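Local coordinates for protein nidogen (Mus musculus, PDB 1NPE) that probably links laminin to other basement-membrane components, its six-bladed YWTD beta-propeller domain being the part that binds laminin, at residues Leu4-Thr9 and Glu13-Glu18; Ile84-Asp87 and Thr92-Trp95; Thr119-Pro124 and Lys147-His152; Glu192-Asn195 and Arg201-Val204; Ser230-Asp235 and Ser239-Thr244. One frame throughout, in Å; residues are numbered along the deposited sequence.

Interaction 1 of 5, residues Leu4-Thr9 and Glu13-Glu18; sequences LLFAQT and ERLPLE
The backbone N of L4 donates to O of L15 at 2.7 Å, in a nearly straight bond (171°) that opens the pairing of two antiparallel strands in one beta-propeller blade. L15 N returns a bond to L4 O at 3.0 Å, and F6 and E13 form the next hydrogen-bonded pair, with E13 N 2.7 Å from F6 O. Between these pairs, L5 and R14 face each other as a non-hydrogen-bonded pair on the other side of the sheet, where L5 CD2 lies alongside R14 CB. The blade is closed by strand 256-259, added beside strand 2-8 from the far end of the chain, the Velcro closure familiar in propellers. With CG held between its backbone N and carbonyl carbon (chi1 66°), F6 swings its ring toward the partner strand. E13 CB sits over one ring face in a CH-pi contact, 3.6 Å from the centroid of the F6 ring, while the E13 carboxylate runs on to a salt bridge with K11. L15 uses the same kind of first torsion and comes to the ring from its edge, CD2 being 3.6 Å from F6 CE1. Toward the end of the pairing, L4 CG meets L17 CG at 4.0 Å.

Interaction 2 of 5, residues Ile84-Asp87 and Thr92-Trp95; sequences IALD and TIFW
This hairpin joins the first two strands of a propeller blade, and its second strand, 92-97, carries an FWTD version of the YWTD motif, of which F94 and W95 are the first two residues. Four backbone bonds hold it: A85 and F94 bond in both directions, with F94 N 2.7 Å from A85 O, as do D87 and T92, with D87 N 2.8 Å from T92 O. The non-hydrogen-bonded pairs I84-W95 and L86-I93 put their side chains on the opposite face from these, and there I84, L86 and I93 all touch Y51 of the preceding blade. I84 sets CG1 anti to its backbone N (chi1 -179°), which lays that carbon 3.3 Å from F94 O. On the other face, the F94 ring brings its edge to A85 O, which lies in the ring plane 3.8 Å from CD2, and D87 CB is also at the rim. D87 and T92 point the same way, D87 CB being 3.3 Å from T92 OG1; the D87 carboxylate bonds to the backbone of G90 in the connecting turn. Packing is tight where the L86 and I93 side chains meet at an angle, with methyl CD2 of L86 3.4 Å from methyl CG2 of I93.

Interaction 3 of 5, residues Thr119-Pro124 and Lys147-His152; sequences TGLVNP and KIETSH. With CD (cadmium ion), chain C.
One lysine makes the direct hydrogen bond between K147-H152 and a loop that binds a cadmium ion: NZ of K147 donates to O of G120 at 3.0 Å, in the carbonyl plane and on a lone pair. The first torsion of K147 tucks CG between its own N and carbonyl carbon (chi1 53°), but beyond CG the chain is fully extended and reaches the loop. Its ammonium group also pairs with E149 OE2, 3.3 Å from NZ, two residues along the same strand. R158 joins the two segments a second time, through T119 O and a salt bridge to the buried carboxylate of E149, and this setting would be expected to favour its charged form. Methyl CD2 of L121 only borders that carboxylate, 4.2 Å from E149 OE2. G120 has a positive phi (69°), and two residues later V122 offers its carbonyl O to the cadmium ion at 2.3 Å. S98 O, D101 OD1 and three waters complete the ligands; of the waters, water 1 is nearest, 2.5 Å from the metal. D140 takes hydrogen bonds from the backbone N atoms of V122 and N123. The loop leads from outer strand 114-117 of one propeller blade into strand 124-130 of the next, while 147-152 is the third strand of that second blade.

Interaction 4 of 5, residues Glu192-Asn195 and Arg201-Val204; sequences ECLN and RRKV
E192 and R202 both place CG opposite their own carbonyl carbon (chi1 -58° and -55°), and from there two extended side chains cross obliquely to form a salt bridge on one face of an outer pair of propeller strands. R202 NH1 points almost straight (177°) at E192 OE1, 3.3 Å away. The oxygen lies in the guanidinium plane, yet it is met from above its own carboxylate plane, so the two flat groups are clearly inclined to one another. A second bond from NH1 to E192 OE2, at 3.4 Å, is weak. The other terminal nitrogen of R202, NH2, is held by the backbone O of D164, which helps fix how the guanidinium is turned. V204 lies beside E192 and brings CG1 to 3.5 Å from E192 OE1. Underneath, C193 and K203 form a hydrogen-bonded antiparallel pair, with C193 N 3.0 Å from K203 O and K203 N 2.9 Å from C193 O. The C193 side chain leaves from the opposite face and closes a disulfide with C182, tying this third strand of the blade to the second. Where direct pairing gives out, water 4 bridges the strands, accepting from N195 N at 3.0 Å and donating to R201 O at 2.6 Å.

Interaction 5 of 5, residues Ser230-Asp235 and Ser239-Thr244; sequences SVIAMD and SKEMDT
The sulfur of M234 rests on the backbone and root of E241, with SD 3.2 Å from E241 CA and 3.4 Å from E241 CB. A bend at chi2 (-77°) turns the M234 side chain across toward the neighbouring strand, and its methyl CE then lies near E241 OE2. The extended E241 chain also passes over I232 CG2, whose sister branch CG1 meets T244 CG2 at 4.0 Å; I232 and T244 run side by side, pointing the same way. On the opposite face, M242 curls back, bent at two torsions, and crosses D235, its SD 3.6 Å from D235 CB. Behind these side chains the backbone is irregular. A233 N donates to D243 O in a nearly straight bond of 2.9 Å (172°), but A233 O faces two donors: M242 N at 2.8 Å, strongly bent (127°), and D243 N at 3.4 Å, both weak. M242 and D243 together opposite A233 make a classic beta bulge, which shifts the register by one residue and brings M234 opposite E241. Past it, D235 N bonds to K240 O at 3.1 Å. The bulge lies in the outermost strand of a propeller blade. Farther out, K24 forms a salt bridge with D243 OD2, an oxygen that also accepts from T244 N from above the carboxylate plane. On the inner side, Y223 of strand 220-225 touches both I232 and M234, while L205 of the preceding blade meets M234.

Overall arrangement
The five contacts lie on five different blades of the ring, except that the loop of interaction 3 leads out of the blade holding interaction 2. Interactions 1 and 2 are buried and rest mainly on regular antiparallel pairing and on apolar and aromatic side chains; interactions 3, 4 and 5 are only partly buried. Farther from the chain's centre the chemistry turns polar or irregular: a lysine-to-carbonyl bond to a loop that binds a cadmium ion two residues on in 3, a salt bridge, disulfide and bridging water in 4, a bulge with methionine packing in 5. Interactions 1 and 5 touch directly, F6 CD1 lying 3.7 Å from V231 CG2, whereas 1 and 3 stand on opposite sides of the centre, their own centres 28 Å apart.

Interaction 1 of 5, residues Leu4-Thr9 and Glu13-Glu18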
# COMPACT_ATOMS: atom_id res chain seq x y z
N LEU A 4 11.56 11.31 -14.17
CA LEU A 4 10.40 10.66 -13.58
C LEU A 4 10.89 9.31 -13.11
O LEU A 4 11.66 8.65 -13.81
CB LEU A 4 9.30 10.45 -14.62
CG LEU A 4 8.06 11.33 -14.60
CD1 LEU A 4 7.08 10.82 -15.65
CD2 LEU A 4 7.42 11.31 -13.22
N LEU A 5 10.43 8.90 -11.94
CA LEU A 5 10.82 7.62 -11.37
C LEU A 5 9.60 6.86 -10.90
O LEU A 5 8.73 7.44 -10.24
CB LEU A 5 11.76 7.85 -10.17
CG LEU A 5 13.14 8.43 -10.45
CD1 LEU A 5 13.64 9.22 -9.26
CD2 LEU A 5 14.10 7.32 -10.79
N PHE A 6 9.49 5.59 -11.28
CA PHE A 6 8.37 4.78 -10.83
C PHE A 6 8.78 3.37 -10.42
O PHE A 6 9.82 2.86 -10.84
CB PHE A 6 7.21 4.79 -11.83
CG PHE A 6 7.51 4.13 -13.15
CD1 PHE A 6 7.87 4.90 -14.26
CD2 PHE A 6 7.36 2.76 -13.31
CE1 PHE A 6 8.07 4.32 -15.51
CE2 PHE A 6 7.56 2.16 -14.55
CZ PHE A 6 7.92 2.95 -15.66
N ALA A 7 7.96 2.75 -9.58
CA ALA A 7 8.25 1.42 -9.07
C ALA A 7 7.49 0.27 -9.73
O ALA A 7 6.34 0.42 -10.16
CB ALA A 7 8.02 1.39 -7.57
N GLN A 8 8.17 -0.87 -9.80
CA GLN A 8 7.63 -2.12 -10.33
C GLN A 8 8.25 -3.20 -9.45
O GLN A 8 9.16 -2.93 -8.66
CB GLN A 8 8.05 -2.35 -11.78
CG GLN A 8 7.08 -1.79 -12.80
CD GLN A 8 7.52 -2.03 -14.24
OE1 GLN A 8 8.69 -1.84 -14.58
NE2 GLN A 8 6.59 -2.43 -15.09
N THR A 9 7.73 -4.42 -9.56
CA THR A 9 8.25 -5.53 -8.77
C THR A 9 9.68 -5.79 -9.23
O THR A 9 9.94 -5.94 -10.42
CB THR A 9 7.40 -6.81 -8.94
OG1 THR A 9 6.09 -6.58 -8.40
CG2 THR A 9 8.03 -7.99 -8.24
N GLU A 13 12.09 2.20 -12.23
CA GLU A 13 12.32 2.71 -13.58
C GLU A 13 12.59 4.21 -13.59
O GLU A 13 12.13 4.95 -12.72
CB GLU A 13 11.13 2.38 -14.48
CG GLU A 13 11.36 2.63 -15.98
CD GLU A 13 12.23 1.58 -16.66
OE1 GLU A 13 12.87 0.76 -15.97
OE2 GLU A 13 12.28 1.56 -17.91
N ARG A 14 13.30 4.66 -14.62
CA ARG A 14 13.66 6.06 -14.78
C ARG A 14 13.48 6.55 -16.21
O ARG A 14 13.85 5.86 -17.17
CB ARG A 14 15.13 6.23 -14.38
CG ARG A 14 15.72 7.58 -14.67
CD ARG A 14 17.22 7.59 -14.40
NE ARG A 14 17.75 8.94 -14.50
CZ ARG A 14 18.90 9.34 -13.97
NH1 ARG A 14 19.67 8.49 -13.30
NH2 ARG A 14 19.28 10.61 -14.09
N LEU A 15 12.88 7.73 -16.36
CA LEU A 15 12.71 8.33 -17.68
C LEU A 15 12.73 9.85 -17.58
O LEU A 15 12.11 10.44 -16.69
CB LEU A 15 11.44 7.85 -18.40
CG LEU A 15 10.05 8.26 -17.91
CD1 LEU A 15 9.10 8.32 -19.09
CD2 LEU A 15 9.57 7.27 -16.87
N PRO A 16 13.45 10.50 -18.50
CA PRO A 16 13.61 11.95 -18.58
C PRO A 16 12.33 12.72 -18.82
O PRO A 16 11.39 12.22 -19.44
CB PRO A 16 14.56 12.12 -19.78
CG PRO A 16 15.32 10.83 -19.80
CD PRO A 16 14.24 9.83 -19.55
N LEU A 17 12.30 13.94 -18.29
CA LEU A 17 11.18 14.86 -18.44
C LEU A 17 11.73 16.15 -19.02
O LEU A 17 12.31 16.95 -18.29
CB LEU A 17 10.54 15.18 -17.09
CG LEU A 17 9.22 14.53 -16.64
CD1 LEU A 17 8.70 15.33 -15.45
CD2 LEU A 17 8.19 14.55 -17.76
N GLU A 18 11.59 16.34 -20.33
CA GLU A 18 12.05 17.56 -20.97
C GLU A 18 10.85 18.45 -21.29
O GLU A 18 10.08 18.18 -22.21
CB GLU A 18 12.89 17.25 -22.22
CG GLU A 18 14.16 16.42 -21.91
CD GLU A 18 15.25 16.55 -22.97
OE1 GLU A 18 15.48 15.58 -23.72
OE2 GLU A 18 15.88 17.63 -23.03

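Interaction 2 of 5, residues Ile84-Asp87 and Thr92-Trp95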
# COMPACT_ATOMS: atom_id res chain seq x y z
N ILE A 84 6.22 7.05 1.37
CA ILE A 84 7.32 7.69 2.06
C ILE A 84 7.49 9.12 1.54
O ILE A 84 7.38 9.36 0.34
CB ILE A 84 8.64 6.86 1.92
CG1 ILE A 84 9.79 7.54 2.66
CG2 ILE A 84 8.99 6.64 0.44
CD1 ILE A 84 11.02 6.65 2.82
N ALA A 85 7.65 10.06 2.47
CA ALA A 85 7.83 11.48 2.16
C ALA A 85 9.03 12.02 2.92
O ALA A 85 9.41 11.48 3.96
CB ALA A 85 6.58 12.26 2.53
N LEU A 86 9.61 13.12 2.44
CA LEU A 86 10.79 13.67 3.08
C LEU A 86 10.69 15.12 3.51
O LEU A 86 9.84 15.86 3.05
CB LEU A 86 11.98 13.55 2.12
CG LEU A 86 12.20 12.24 1.37
CD1 LEU A 86 13.08 12.51 0.19
CD2 LEU A 86 12.80 11.18 2.27
N ASP A 87 11.57 15.49 4.43
CA ASP A 87 11.71 16.86 4.91
C ASP A 87 13.15 17.13 4.52
O ASP A 87 14.07 16.74 5.24
CB ASP A 87 11.56 16.93 6.44
CG ASP A 87 11.84 18.34 7.00
OD1 ASP A 87 12.09 19.29 6.23
OD2 ASP A 87 11.82 18.48 8.24
N THR A 92 14.66 14.62 7.44
CA THR A 92 13.93 13.47 7.98
C THR A 92 13.00 12.82 6.97
O THR A 92 12.67 13.41 5.94
CB THR A 92 13.11 13.84 9.24
OG1 THR A 92 12.21 14.91 8.92
CG2 THR A 92 14.02 14.26 10.37
N ILE A 93 12.59 11.59 7.26
CA ILE A 93 11.67 10.85 6.41
C ILE A 93 10.37 10.57 7.17
O ILE A 93 10.35 10.62 8.41
CB ILE A 93 12.27 9.49 5.95
CG1 ILE A 93 12.49 8.56 7.14
CG2 ILE A 93 13.60 9.71 5.25
CD1 ILE A 93 12.91 7.15 6.73
N PHE A 94 9.30 10.33 6.43
CA PHE A 94 7.99 10.02 7.00
C PHE A 94 7.46 8.85 6.18
O PHE A 94 7.73 8.77 4.98
CB PHE A 94 7.00 11.18 6.81
CG PHE A 94 7.34 12.43 7.58
CD1 PHE A 94 6.67 12.74 8.76
CD2 PHE A 94 8.28 13.33 7.09
CE1 PHE A 94 6.92 13.94 9.44
CE2 PHE A 94 8.54 14.53 7.76
CZ PHE A 94 7.85 14.84 8.94
N TRP A 95 6.70 7.95 6.80
CA TRP A 95 6.14 6.84 6.03
C TRP A 95 4.87 6.28 6.63
O TRP A 95 4.59 6.46 7.81
CB TRP A 95 7.18 5.73 5.80
CG TRP A 95 7.46 4.84 6.98
CD1 TRP A 95 6.83 3.67 7.29
CD2 TRP A 95 8.48 5.01 7.96
NE1 TRP A 95 7.41 3.09 8.39
CE2 TRP A 95 8.43 3.90 8.82
CE3 TRP A 95 9.45 6.00 8.19
CZ2 TRP A 95 9.31 3.73 9.90
CZ3 TRP A 95 10.33 5.84 9.26
CH2 TRP A 95 10.25 4.71 10.10

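Interaction 3 of 5, residues Thr119-Pro124 and Lys147-His152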
# COMPACT_ATOMS: atom_id res chain seq x y z
N THR A 119 -3.23 5.93 15.73
CA THR A 119 -4.63 5.72 16.05
C THR A 119 -5.40 6.28 14.87
O THR A 119 -4.90 7.17 14.18
CB THR A 119 -5.05 6.43 17.37
OG1 THR A 119 -4.73 7.82 17.30
CG2 THR A 119 -4.34 5.81 18.56
N GLY A 120 -6.59 5.75 14.61
CA GLY A 120 -7.39 6.22 13.49
C GLY A 120 -6.79 5.88 12.12
O GLY A 120 -7.17 6.48 11.11
N LEU A 121 -5.83 4.96 12.09
CA LEU A 121 -5.20 4.55 10.84
C LEU A 121 -5.51 3.09 10.58
O LEU A 121 -5.26 2.24 11.43
CB LEU A 121 -3.68 4.74 10.90
CG LEU A 121 -3.17 6.17 11.07
CD1 LEU A 121 -1.67 6.15 11.27
CD2 LEU A 121 -3.55 7.03 9.87
N VAL A 122 -6.07 2.81 9.42
CA VAL A 122 -6.43 1.45 9.04
C VAL A 122 -5.67 1.05 7.77
O VAL A 122 -5.04 -0.00 7.73
CB VAL A 122 -7.96 1.33 8.84
CG1 VAL A 122 -8.33 -0.05 8.25
CG2 VAL A 122 -8.67 1.54 10.18
N ASN A 123 -5.75 1.89 6.75
CA ASN A 123 -5.06 1.63 5.49
C ASN A 123 -4.35 2.88 4.96
O ASN A 123 -4.60 3.33 3.84
CB ASN A 123 -6.02 1.07 4.43
CG ASN A 123 -6.14 -0.46 4.47
OD1 ASN A 123 -7.22 -1.01 4.29
ND2 ASN A 123 -5.02 -1.13 4.68
N PRO A 124 -3.46 3.49 5.77
CA PRO A 124 -2.77 4.68 5.27
C PRO A 124 -1.92 4.24 4.09
O PRO A 124 -1.47 3.09 4.04
CB PRO A 124 -1.90 5.10 6.45
CG PRO A 124 -1.56 3.77 7.08
CD PRO A 124 -2.93 3.11 7.09
N LYS A 147 -10.25 8.64 3.90
CA LYS A 147 -10.00 10.04 4.22
C LYS A 147 -8.66 10.59 3.77
O LYS A 147 -7.74 9.85 3.43
CB LYS A 147 -10.18 10.27 5.72
CG LYS A 147 -9.37 9.34 6.59
CD LYS A 147 -9.67 9.50 8.07
CE LYS A 147 -8.76 8.59 8.89
NZ LYS A 147 -8.89 8.79 10.37
N ILE A 148 -8.61 11.91 3.66
CA ILE A 148 -7.40 12.65 3.32
C ILE A 148 -7.17 13.45 4.60
O ILE A 148 -8.05 14.18 5.05
CB ILE A 148 -7.62 13.64 2.15
CG1 ILE A 148 -8.18 12.92 0.92
CG2 ILE A 148 -6.30 14.31 1.78
CD1 ILE A 148 -7.25 11.89 0.31
N GLU A 149 -6.01 13.27 5.23
CA GLU A 149 -5.73 13.99 6.46
C GLU A 149 -4.50 14.87 6.34
O GLU A 149 -3.66 14.68 5.46
CB GLU A 149 -5.50 13.04 7.64
CG GLU A 149 -6.69 12.19 8.05
CD GLU A 149 -6.48 11.53 9.41
OE1 GLU A 149 -6.69 12.20 10.44
OE2 GLU A 149 -6.10 10.34 9.44
N THR A 150 -4.40 15.83 7.25
CA THR A 150 -3.27 16.71 7.30
C THR A 150 -2.88 16.95 8.75
O THR A 150 -3.67 16.73 9.66
CB THR A 150 -3.54 18.08 6.61
OG1 THR A 150 -2.32 18.82 6.54
CG2 THR A 150 -4.53 18.91 7.40
N SER A 151 -1.64 17.37 8.94
CA SER A 151 -1.13 17.70 10.26
C SER A 151 0.15 18.47 10.05
O SER A 151 0.65 18.56 8.92
CB SER A 151 -0.84 16.43 11.08
OG SER A 151 0.42 15.87 10.75
N HIS A 152 0.66 19.07 11.12
CA HIS A 152 1.93 19.77 11.04
C HIS A 152 2.96 18.64 10.95
O HIS A 152 2.69 17.52 11.39
CB HIS A 152 2.20 20.59 12.32
CG HIS A 152 1.40 21.85 12.44
ND1 HIS A 152 1.37 22.60 13.60
CD2 HIS A 152 0.65 22.53 11.54
CE1 HIS A 152 0.64 23.68 13.41
NE2 HIS A 152 0.20 23.67 12.16
CD CD C . -4.19 -1.83 8.88
O HOH W 1 -6.28 -2.06 10.18
O HOH W 2 -5.01 -2.92 6.63
O HOH W 3 -3.31 -4.21 9.73

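Interaction 4 of 5, residues Glu192-Asn195 and Arg201-Val204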
# COMPACT_ATOMS: atom_id res chain seq x y z
N GLU A 192 -8.74 14.42 -7.66
CA GLU A 192 -9.32 15.61 -7.08
C GLU A 192 -8.25 16.49 -6.47
O GLU A 192 -7.28 15.99 -5.89
CB GLU A 192 -10.38 15.26 -6.03
CG GLU A 192 -11.51 14.40 -6.58
CD GLU A 192 -12.73 14.39 -5.68
OE1 GLU A 192 -13.26 15.48 -5.38
OE2 GLU A 192 -13.18 13.30 -5.29
N CYS A 193 -8.41 17.80 -6.65
CA CYS A 193 -7.47 18.77 -6.11
C CYS A 193 -8.24 19.73 -5.23
O CYS A 193 -9.42 20.00 -5.47
CB CYS A 193 -6.79 19.56 -7.23
SG CYS A 193 -5.78 18.56 -8.36
N LEU A 194 -7.54 20.29 -4.25
CA LEU A 194 -8.15 21.22 -3.33
C LEU A 194 -7.08 22.08 -2.68
O LEU A 194 -5.90 21.73 -2.69
CB LEU A 194 -8.95 20.41 -2.29
CG LEU A 194 -8.80 20.34 -0.76
CD1 LEU A 194 -9.55 19.09 -0.32
CD2 LEU A 194 -7.37 20.26 -0.26
N ASN A 195 -7.48 23.25 -2.19
CA ASN A 195 -6.57 24.15 -1.49
C ASN A 195 -6.88 23.86 -0.02
O ASN A 195 -8.01 24.00 0.41
CB ASN A 195 -6.88 25.61 -1.82
CG ASN A 195 -5.92 26.58 -1.12
OD1 ASN A 195 -5.61 26.42 0.07
ND2 ASN A 195 -5.45 27.58 -1.86
N ARG A 201 -13.94 23.27 -1.66
CA ARG A 201 -13.95 23.34 -3.12
C ARG A 201 -12.98 22.36 -3.79
O ARG A 201 -11.76 22.56 -3.77
CB ARG A 201 -13.66 24.77 -3.58
CG ARG A 201 -14.02 25.05 -5.03
CD ARG A 201 -13.57 26.45 -5.43
NE ARG A 201 -14.47 27.05 -6.41
CZ ARG A 201 -14.17 27.24 -7.69
NH1 ARG A 201 -12.98 26.89 -8.17
NH2 ARG A 201 -15.08 27.77 -8.51
N ARG A 202 -13.52 21.34 -4.44
CA ARG A 202 -12.70 20.34 -5.11
C ARG A 202 -12.81 20.31 -6.64
O ARG A 202 -13.90 20.15 -7.18
CB ARG A 202 -13.07 18.94 -4.61
CG ARG A 202 -13.03 18.70 -3.13
CD ARG A 202 -13.11 17.20 -2.95
NE ARG A 202 -13.57 16.79 -1.64
CZ ARG A 202 -14.06 15.58 -1.37
NH1 ARG A 202 -14.14 14.66 -2.33
NH2 ARG A 202 -14.45 15.29 -0.14
N LYS A 203 -11.67 20.43 -7.32
CA LYS A 203 -11.62 20.34 -8.77
C LYS A 203 -11.59 18.84 -9.03
O LYS A 203 -10.87 18.13 -8.33
CB LYS A 203 -10.29 20.87 -9.32
CG LYS A 203 -10.15 22.36 -9.53
CD LYS A 203 -8.80 22.57 -10.21
CE LYS A 203 -8.45 24.03 -10.42
NZ LYS A 203 -7.04 24.17 -10.87
N VAL A 204 -12.33 18.36 -10.01
CA VAL A 204 -12.31 16.93 -10.28
C VAL A 204 -12.09 16.56 -11.74
O VAL A 204 -12.67 17.16 -12.65
CB VAL A 204 -13.57 16.18 -9.72
CG1 VAL A 204 -14.09 16.83 -8.45
CG2 VAL A 204 -14.66 16.08 -10.76
O HOH W 4 -10.24 24.36 -2.78

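Interaction 5 of 5, residues Ser230-Asp235 and Ser239-Thr244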
# COMPACT_ATOMS: atom_id res chain seq x y z
N SER A 230 0.21 1.55 -17.03
CA SER A 230 0.94 2.66 -17.61
C SER A 230 1.02 3.88 -16.71
O SER A 230 0.33 3.97 -15.70
CB SER A 230 0.30 3.07 -18.94
OG SER A 230 -0.90 3.80 -18.73
N VAL A 231 1.93 4.78 -17.07
CA VAL A 231 2.10 6.04 -16.35
C VAL A 231 1.31 7.04 -17.19
O VAL A 231 1.58 7.21 -18.38
CB VAL A 231 3.57 6.47 -16.26
CG1 VAL A 231 3.68 7.84 -15.61
CG2 VAL A 231 4.38 5.44 -15.47
N ILE A 232 0.33 7.69 -16.58
CA ILE A 232 -0.50 8.64 -17.29
C ILE A 232 -0.27 10.08 -16.85
O ILE A 232 -0.26 10.38 -15.66
CB ILE A 232 -2.00 8.27 -17.14
CG1 ILE A 232 -2.25 6.83 -17.59
CG2 ILE A 232 -2.87 9.23 -17.94
CD1 ILE A 232 -3.66 6.34 -17.39
N ALA A 233 -0.06 10.96 -17.83
CA ALA A 233 0.15 12.38 -17.57
C ALA A 233 -1.15 13.13 -17.85
O ALA A 233 -1.72 13.04 -18.94
CB ALA A 233 1.27 12.92 -18.47
N MET A 234 -1.63 13.88 -16.85
CA MET A 234 -2.87 14.63 -16.99
C MET A 234 -2.67 16.10 -16.64
O MET A 234 -1.91 16.43 -15.73
CB MET A 234 -3.96 14.03 -16.07
CG MET A 234 -4.39 12.61 -16.42
SD MET A 234 -5.49 12.47 -17.86
CE MET A 234 -6.43 10.94 -17.45
N ASP A 235 -3.34 16.98 -17.38
CA ASP A 235 -3.26 18.42 -17.15
C ASP A 235 -4.46 18.82 -16.29
O ASP A 235 -5.61 18.52 -16.63
CB ASP A 235 -3.29 19.18 -18.48
CG ASP A 235 -3.00 20.67 -18.33
OD1 ASP A 235 -3.26 21.26 -17.26
OD2 ASP A 235 -2.53 21.27 -19.32
N SER A 239 -8.18 19.58 -18.03
CA SER A 239 -8.67 18.24 -17.71
C SER A 239 -8.54 17.26 -18.88
O SER A 239 -9.46 16.50 -19.19
CB SER A 239 -10.13 18.31 -17.24
OG SER A 239 -10.25 19.11 -16.07
N LYS A 240 -7.38 17.29 -19.52
CA LYS A 240 -7.10 16.43 -20.66
C LYS A 240 -6.01 15.42 -20.32
O LYS A 240 -5.23 15.62 -19.38
CB LYS A 240 -6.65 17.30 -21.84
CG LYS A 240 -6.06 16.54 -23.03
CD LYS A 240 -5.24 17.47 -23.92
CE LYS A 240 -4.34 16.69 -24.88
NZ LYS A 240 -3.39 17.57 -25.62
N GLU A 241 -6.00 14.31 -21.05
CA GLU A 241 -4.99 13.28 -20.87
C GLU A 241 -3.87 13.67 -21.83
O GLU A 241 -4.00 13.54 -23.04
CB GLU A 241 -5.53 11.90 -21.22
CG GLU A 241 -4.49 10.81 -21.13
CD GLU A 241 -5.07 9.44 -21.37
OE1 GLU A 241 -4.88 8.90 -22.48
OE2 GLU A 241 -5.70 8.89 -20.45
N MET A 242 -2.78 14.19 -21.28
CA MET A 242 -1.66 14.62 -22.09
C MET A 242 -0.91 13.50 -22.80
O MET A 242 -0.69 13.57 -24.01
CB MET A 242 -0.69 15.45 -21.25
CG MET A 242 -1.35 16.61 -20.51
SD MET A 242 -2.24 17.74 -21.61
CE MET A 242 -1.00 19.04 -21.82
N ASP A 243 -0.58 12.44 -22.07
CA ASP A 243 0.20 11.35 -22.64
C ASP A 243 0.19 10.10 -21.75
O ASP A 243 -0.23 10.15 -20.59
CB ASP A 243 1.64 11.87 -22.82
CG ASP A 243 2.51 10.96 -23.66
OD1 ASP A 243 3.74 11.20 -23.65
OD2 ASP A 243 2.00 10.05 -24.34
N THR A 244 0.60 8.97 -22.31
CA THR A 244 0.67 7.72 -21.57
C THR A 244 1.94 6.96 -21.94
O THR A 244 2.41 7.03 -23.08
CB THR A 244 -0.53 6.78 -21.84
OG1 THR A 244 -0.53 6.37 -23.22
CG2 THR A 244 -1.85 7.46 -21.51